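HTPA Reductase (Selaginella moellendorffii, PDB 5U5N) probably catalyses the NAD(P)H-dependent reduction of 4-hydroxy-tetrahydrodipicolinate to tetrahydrodipicolinate, a step of lysine biosynthesis through the diaminopimelate pathway. Local coordinates at residues L174-I177 / S178-K182; M205-E209 / Q210-G214; G246-D249 / A250-L254. All coordinates share one frame; numbering follows the deposited sequence.

Contact 1. Residues L174-I177 / S178-K182; sequences LAVI and SSLRK
Ile177 and Arg181, one helical turn apart, make the main side-chain meeting here. The methyl CG2 of Ile177 lies over one face of the Arg181 guanidinium, nearer its rim than its centre, and comes within 3.4 Å of NH2. With CG anti to the carbonyl carbon (chi1 -72°), Arg181 heads back toward the preceding turn, and its extended chain from CG to NE brings the guanidinium over Ile177. CG2 of Ile177, the branch opposite the backbone N, is the one that meets it. NH2 of Arg181 also forms a salt bridge with OD1 of Asp189 and a hydrogen bond to O of Phe187. Cut back to an alanine, this position would probably leave Asp189 without this salt bridge and Phe187 O without this donor, and take the flat cover off CG2 of Ile177.

The apolar pair is Val176 and Leu180, side by side and pointing the same way, with CG1 of the valine 3.9 Å from CD1 of the leucine.

Polar contacts are those of a regular alpha-helix: Ser178 N to Leu174 O, Ser179 N to Ala175 O, Leu180 N to Val176 O at 2.9 Å, and Arg181 N to Ile177 O. A water sits 2.9 Å from OG of Ser179 and bonds weakly to O of Ala175.

Helix 171-182 is the crossover between strands 155-162 and 193-195. Val176 and Leu180 pack on Tyr220 of strand 215-223, Ile177 on Val158 of strand 155-162, and Ser179 touches Glu141 and Ala144 of helix 131-146.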
loop_
_atom_site.group_PDB
_atom_site.type_symbol
_atom_site.label_atom_id
_atom_site.label_comp_id
_atom_site.label_asym_id
_atom_site.label_seq_id
_atom_site.Cartn_x
_atom_site.Cartn_y
_atom_site.Cartn_z
ATOM N N LEU A 174 5.065 3.863 -14.350
ATOM C CA LEU A 174 6.096 4.883 -14.185
ATOM C C LEU A 174 5.935 5.646 -12.899
ATOM O O LEU A 174 6.927 6.012 -12.281
ATOM C CB LEU A 174 6.086 5.896 -15.338
ATOM C CG LEU A 174 6.450 5.421 -16.740
ATOM C CD1 LEU A 174 6.319 6.601 -17.681
ATOM C CD2 LEU A 174 7.862 4.856 -16.736
ATOM N N ALA A 175 4.697 5.950 -12.534
ATOM C CA ALA A 175 4.452 6.685 -11.297
ATOM C C ALA A 175 4.811 5.820 -10.065
ATOM O O ALA A 175 5.376 6.315 -9.086
ATOM C CB ALA A 175 3.011 7.154 -11.223
ATOM N N VAL A 176 4.516 4.535 -10.128
ATOM C CA VAL A 176 4.861 3.640 -9.017
ATOM C C VAL A 176 6.396 3.485 -8.934
ATOM O O VAL A 176 6.963 3.622 -7.843
ATOM C CB VAL A 176 4.121 2.285 -9.110
ATOM C CG1 VAL A 176 4.650 1.289 -8.065
ATOM C CG2 VAL A 176 2.623 2.490 -8.938
ATOM N N ILE A 177 7.061 3.262 -10.070
ATOM C CA ILE A 177 8.537 3.196 -10.125
ATOM C C ILE A 177 9.151 4.451 -9.536
ATOM O O ILE A 177 10.075 4.379 -8.744
ATOM C CB ILE A 177 9.046 2.956 -11.543
ATOM C CG1 ILE A 177 8.725 1.530 -11.975
ATOM C CG2 ILE A 177 10.542 3.164 -11.629
ATOM C CD1 ILE A 177 8.488 1.385 -13.459
ATOM N N SER A 178 8.605 5.605 -9.881
ATOM C CA SER A 178 9.080 6.840 -9.280
ATOM C C SER A 178 9.028 6.861 -7.724
ATOM O O SER A 178 9.874 7.462 -7.057
ATOM C CB SER A 178 8.299 8.011 -9.835
ATOM O OG SER A 178 8.386 9.080 -8.922
ATOM N N SER A 179 7.981 6.289 -7.161
ATOM C CA SER A 179 7.866 6.160 -5.708
ATOM C C SER A 179 8.898 5.160 -5.211
ATOM O O SER A 179 9.569 5.427 -4.236
ATOM C CB SER A 179 6.444 5.752 -5.284
ATOM O OG SER A 179 5.601 6.856 -5.529
ATOM N N LEU A 180 9.039 4.049 -5.908
ATOM C CA LEU A 180 9.983 3.002 -5.552
ATOM C C LEU A 180 11.439 3.488 -5.522
ATOM O O LEU A 180 12.227 3.009 -4.690
ATOM C CB LEU A 180 9.816 1.787 -6.451
ATOM C CG LEU A 180 8.504 1.010 -6.210
ATOM C CD1 LEU A 180 8.220 0.003 -7.332
ATOM C CD2 LEU A 180 8.531 0.305 -4.831
ATOM N N ARG A 181 11.771 4.480 -6.373
ATOM C CA ARG A 181 13.056 5.157 -6.325
ATOM C C ARG A 181 13.254 5.965 -5.058
ATOM O O ARG A 181 14.370 6.014 -4.539
ATOM C CB ARG A 181 13.265 6.099 -7.526
ATOM C CG ARG A 181 13.505 5.355 -8.810
ATOM C CD ARG A 181 14.103 6.231 -9.912
ATOM N NE ARG A 181 13.930 5.500 -11.167
ATOM C CZ ARG A 181 13.003 5.739 -12.086
ATOM N NH1 ARG A 181 12.142 6.764 -11.955
ATOM N NH2 ARG A 181 12.961 4.946 -13.160
ATOM N N LYS A 182 12.211 6.620 -4.571
ATOM C CA LYS A 182 12.319 7.342 -3.320
ATOM C C LYS A 182 12.511 6.396 -2.126
ATOM O O LYS A 182 13.034 6.809 -1.113
ATOM C CB LYS A 182 11.110 8.230 -3.100
ATOM C CG LYS A 182 11.022 9.317 -4.128
ATOM C CD LYS A 182 10.125 10.447 -3.668
ATOM C CE LYS A 182 9.943 11.453 -4.812
ATOM N NZ LYS A 182 9.709 12.853 -4.349
HETATM O O HOH W 1 3.180 6.173 -6.886
#

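Contact 2. Residues M205-E209 / Q210-G214; sequences MGVPE and QHLNG
The loop that leads from helix 198-203 into strand 215-223 tightens here into two successive turns; Pro208 and His211 meet across the first, and Leu212, just past it, reaches back to Glu209 and Val207. The closing bond of the first turn runs from N of His211 to O of Pro208, 2.9 Å long and bent to 149° at the hydrogen. The donor stands above the carbonyl plane, 49° out of it, so it does not use a lone pair in that plane. A type I beta turn from His211 to Gly214 follows, closed by Gly214 N on His211 O at 3.2 Å.

Side chains fill in around this backbone. CB of Pro208 approaches the His211 ring at its edge, near the ring plane, 3.9 Å from CD2. Gln210 lies over a face of the same imidazole, its CG 3.3 Å above the plane and displaced toward the rim. That placement goes with a chi1 of 77°, which sets CG between the backbone N and the carbonyl carbon. In Leu212, CG rests 3.4 Å from O of Glu209, and CD2 meets CG1 of Val207 at 4.0 Å, the two side chains crossing at a slant.

Val207 packs on His215 and Phe217 of strand 215-223, Leu212 on Gln201 and Met202 of helix 198-203, while Pro208 and His211 both touch Cys238 of strand 229-238.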
loop_
_atom_site.group_PDB
_atom_site.type_symbol
_atom_site.label_atom_id
_atom_site.label_comp_id
_atom_site.label_asym_id
_atom_site.label_seq_id
_atom_site.Cartn_x
_atom_site.Cartn_y
_atom_site.Cartn_z
ATOM N N MET A 205 1.272 -14.217 -16.851
ATOM C CA MET A 205 0.609 -13.100 -16.176
ATOM C C MET A 205 -0.803 -13.441 -15.699
ATOM O O MET A 205 -1.348 -12.723 -14.889
ATOM C CB MET A 205 0.582 -11.857 -17.077
ATOM C CG MET A 205 1.958 -11.386 -17.522
ATOM S SD MET A 205 2.986 -10.797 -16.167
ATOM C CE MET A 205 2.256 -9.194 -15.872
ATOM N N GLY A 206 -1.386 -14.526 -16.180
ATOM C CA GLY A 206 -2.746 -14.916 -15.811
ATOM C C GLY A 206 -3.866 -14.180 -16.544
ATOM O O GLY A 206 -5.011 -14.218 -16.095
ATOM N N VAL A 207 -3.559 -13.532 -17.669
ATOM C CA VAL A 207 -4.559 -12.751 -18.381
ATOM C C VAL A 207 -5.539 -13.728 -19.016
ATOM O O VAL A 207 -5.089 -14.660 -19.682
ATOM C CB VAL A 207 -3.939 -11.847 -19.465
ATOM C CG1 VAL A 207 -5.040 -11.118 -20.279
ATOM C CG2 VAL A 207 -2.992 -10.826 -18.847
ATOM N N PRO A 208 -6.864 -13.563 -18.775
ATOM C CA PRO A 208 -7.830 -14.456 -19.440
ATOM C C PRO A 208 -7.874 -14.255 -20.945
ATOM O O PRO A 208 -7.702 -13.118 -21.415
ATOM C CB PRO A 208 -9.184 -14.046 -18.833
ATOM C CG PRO A 208 -8.841 -13.406 -17.542
ATOM C CD PRO A 208 -7.526 -12.713 -17.771
ATOM N N GLU A 209 -8.145 -15.341 -21.672
ATOM C CA GLU A 209 -8.047 -15.359 -23.129
ATOM C C GLU A 209 -8.954 -14.302 -23.761
ATOM O O GLU A 209 -8.558 -13.664 -24.722
ATOM C CB GLU A 209 -8.381 -16.767 -23.624
ATOM C CG GLU A 209 -8.268 -17.038 -25.118
ATOM C CD GLU A 209 -8.679 -18.480 -25.461
ATOM O OE1 GLU A 209 -9.097 -19.238 -24.543
ATOM O OE2 GLU A 209 -8.596 -18.884 -26.651
ATOM N N GLN A 210 -10.143 -14.094 -23.195
ATOM C CA GLN A 210 -11.081 -13.092 -23.729
ATOM C C GLN A 210 -10.600 -11.637 -23.554
ATOM O O GLN A 210 -11.063 -10.748 -24.272
ATOM C CB GLN A 210 -12.482 -13.278 -23.108
ATOM C CG GLN A 210 -12.639 -12.756 -21.693
ATOM C CD GLN A 210 -13.559 -13.585 -20.819
ATOM O OE1 GLN A 210 -14.786 -13.522 -20.963
ATOM N NE2 GLN A 210 -12.955 -14.366 -19.889
ATOM N N HIS A 211 -9.669 -11.404 -22.619
ATOM C CA HIS A 211 -9.198 -10.052 -22.330
ATOM C C HIS A 211 -7.807 -9.687 -22.878
ATOM O O HIS A 211 -7.229 -8.662 -22.474
ATOM C CB HIS A 211 -9.256 -9.831 -20.840
ATOM C CG HIS A 211 -10.642 -9.872 -20.287
ATOM N ND1 HIS A 211 -11.597 -8.932 -20.612
ATOM C CD2 HIS A 211 -11.220 -10.711 -19.395
ATOM C CE1 HIS A 211 -12.716 -9.210 -19.964
ATOM N NE2 HIS A 211 -12.511 -10.285 -19.220
ATOM N N LEU A 212 -7.290 -10.490 -23.813
ATOM C CA LEU A 212 -5.965 -10.226 -24.385
ATOM C C LEU A 212 -5.812 -8.864 -25.076
ATOM O O LEU A 212 -4.706 -8.301 -25.046
ATOM C CB LEU A 212 -5.564 -11.354 -25.327
ATOM C CG LEU A 212 -5.269 -12.673 -24.585
ATOM C CD1 LEU A 212 -5.210 -13.847 -25.542
ATOM C CD2 LEU A 212 -3.963 -12.602 -23.825
ATOM N N ASN A 213 -6.878 -8.315 -25.654
ATOM C CA ASN A 213 -6.776 -6.965 -26.310
ATOM C C ASN A 213 -7.208 -5.780 -25.462
ATOM O O ASN A 213 -6.951 -4.657 -25.862
ATOM C CB ASN A 213 -7.451 -6.957 -27.690
ATOM C CG ASN A 213 -6.784 -7.943 -28.629
ATOM O OD1 ASN A 213 -7.374 -8.947 -29.007
ATOM N ND2 ASN A 213 -5.511 -7.702 -28.943
ATOM N N GLY A 214 -7.735 -6.048 -24.252
ATOM C CA GLY A 214 -8.125 -5.002 -23.304
ATOM C C GLY A 214 -7.798 -5.406 -21.864
ATOM O O GLY A 214 -8.614 -6.006 -21.162
#

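Contact 3. Residues G246-D249 / A250-L254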
loop_
_atom_site.group_PDB
_atom_site.type_symbol
_atom_site.label_atom_id
_atom_site.label_comp_id
_atom_site.label_asym_id
_atom_site.label_seq_id
_atom_site.Cartn_x
_atom_site.Cartn_y
_atom_site.Cartn_z
ATOM N N GLY A 246 -15.557 3.589 -11.584
ATOM C CA GLY A 246 -14.987 4.824 -11.067
ATOM C C GLY A 246 -15.700 6.065 -11.568
ATOM O O GLY A 246 -15.895 7.015 -10.817
ATOM N N THR A 247 -16.108 6.069 -12.829
ATOM C CA THR A 247 -16.933 7.162 -13.361
ATOM C C THR A 247 -18.263 7.350 -12.565
ATOM O O THR A 247 -18.651 8.476 -12.242
ATOM C CB THR A 247 -17.223 6.999 -14.876
ATOM O OG1 THR A 247 -16.017 6.700 -15.590
ATOM C CG2 THR A 247 -17.798 8.275 -15.385
ATOM N N VAL A 248 -18.941 6.264 -12.228
ATOM C CA VAL A 248 -20.145 6.372 -11.397
ATOM C C VAL A 248 -19.846 7.073 -10.051
ATOM O O VAL A 248 -20.530 7.984 -9.620
ATOM C CB VAL A 248 -20.784 4.990 -11.140
ATOM C CG1 VAL A 248 -21.890 5.068 -10.087
ATOM C CG2 VAL A 248 -21.356 4.415 -12.428
ATOM N N ASP A 249 -18.770 6.645 -9.400
ATOM C CA ASP A 249 -18.336 7.255 -8.133
ATOM C C ASP A 249 -17.982 8.724 -8.293
ATOM O O ASP A 249 -18.310 9.538 -7.437
ATOM C CB ASP A 249 -17.143 6.518 -7.567
ATOM C CG ASP A 249 -17.436 5.035 -7.322
ATOM O OD1 ASP A 249 -18.619 4.662 -7.034
ATOM O OD2 ASP A 249 -16.448 4.244 -7.408
ATOM N N ALA A 250 -17.316 9.055 -9.393
ATOM C CA ALA A 250 -16.962 10.439 -9.653
ATOM C C ALA A 250 -18.252 11.270 -9.763
ATOM O O ALA A 250 -18.336 12.360 -9.218
ATOM C CB ALA A 250 -16.095 10.556 -10.925
ATOM N N VAL A 251 -19.264 10.735 -10.431
ATOM C CA VAL A 251 -20.526 11.479 -10.655
ATOM C C VAL A 251 -21.240 11.669 -9.313
ATOM O O VAL A 251 -21.795 12.727 -9.051
ATOM C CB VAL A 251 -21.438 10.747 -11.652
ATOM C CG1 VAL A 251 -22.907 11.169 -11.520
ATOM C CG2 VAL A 251 -20.957 10.981 -13.069
ATOM N N LEU A 252 -21.212 10.636 -8.483
ATOM C CA LEU A 252 -21.804 10.710 -7.146
ATOM C C LEU A 252 -21.110 11.753 -6.281
ATOM O O LEU A 252 -21.755 12.525 -5.614
ATOM C CB LEU A 252 -21.741 9.360 -6.457
ATOM C CG LEU A 252 -22.641 8.255 -6.987
ATOM C CD1 LEU A 252 -22.396 6.984 -6.215
ATOM C CD2 LEU A 252 -24.112 8.651 -6.924
ATOM N N PHE A 253 -19.781 11.771 -6.318
ATOM C CA PHE A 253 -19.010 12.787 -5.618
ATOM C C PHE A 253 -19.316 14.193 -6.123
ATOM O O PHE A 253 -19.627 15.069 -5.328
ATOM C CB PHE A 253 -17.520 12.457 -5.702
ATOM C CG PHE A 253 -16.611 13.474 -5.058
ATOM C CD1 PHE A 253 -16.319 13.432 -3.700
ATOM C CD2 PHE A 253 -16.055 14.488 -5.826
ATOM C CE1 PHE A 253 -15.473 14.361 -3.129
ATOM C CE2 PHE A 253 -15.192 15.417 -5.250
ATOM C CZ PHE A 253 -14.895 15.351 -3.911
ATOM N N LEU A 254 -19.266 14.412 -7.435
ATOM C CA LEU A 254 -19.492 15.767 -7.995
ATOM C C LEU A 254 -20.920 16.256 -7.699
ATOM O O LEU A 254 -21.149 17.407 -7.364
ATOM C CB LEU A 254 -19.193 15.809 -9.508
ATOM C CG LEU A 254 -19.030 17.195 -10.135
ATOM C CD1 LEU A 254 -17.899 17.972 -9.477
ATOM C CD2 LEU A 254 -18.802 17.103 -11.650
#
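Leu252 lays its CG against the carbonyl oxygen of Val248, 3.4 Å away, and its CD1 comes to 4.3 Å from CG1 of that valine, a loose apolar touch one turn along the helix. With CG anti to the carbonyl carbon (chi1 -70°), the leucine leans back along the axis toward the preceding turn. Val251 does the same with one branch: its CG2 lies 3.5 Å from O of Thr247. The methyl CB of Ala250 is 3.5 Å from O of Gly246 and 3.5 Å from O of Thr247.

Four backbone hydrogen bonds join the two segments, from N of Ala250, Val251, Leu252 and Phe253 to O of Gly246, Thr247, Val248 and Asp249; the last is 2.9 Å long and fairly straight at 167°. OD1 of Asp249 forms a salt bridge with NH1 of Arg279 and OD2 one with NZ of Lys131, and OG1 of Thr247 bonds to Tyr243 O and Tyr80 OH.

Phe253 meets Tyr267 edge to face. With Val251 on Val78 and Ala250 on Ile124, this is the regular i to i+4 pattern of an alpha-helix packed on the parallel sheet of a Rossmann-type nucleotide-binding domain.

Contacts 1, 2 and 3 follow one another along the chain without touching. Their centres lie 26 to 28 Å apart, and the nearest atoms of contacts 1 and 2 are about 13 Å from each other. Contacts 1 and 2 both pack on the mixed sheet containing strands 155-162 and 215-223, whereas contact 3 packs on the parallel sheet of the nucleotide-binding fold, its nearest atoms about 15 Å from contact 2 and 18 Å from contact 1. The bound NAD is closest to contact 3, about 7 Å from the Thr247 side chain, against about 13 Å from His211 in contact 2 and 14 Å from Ala175 in contact 1.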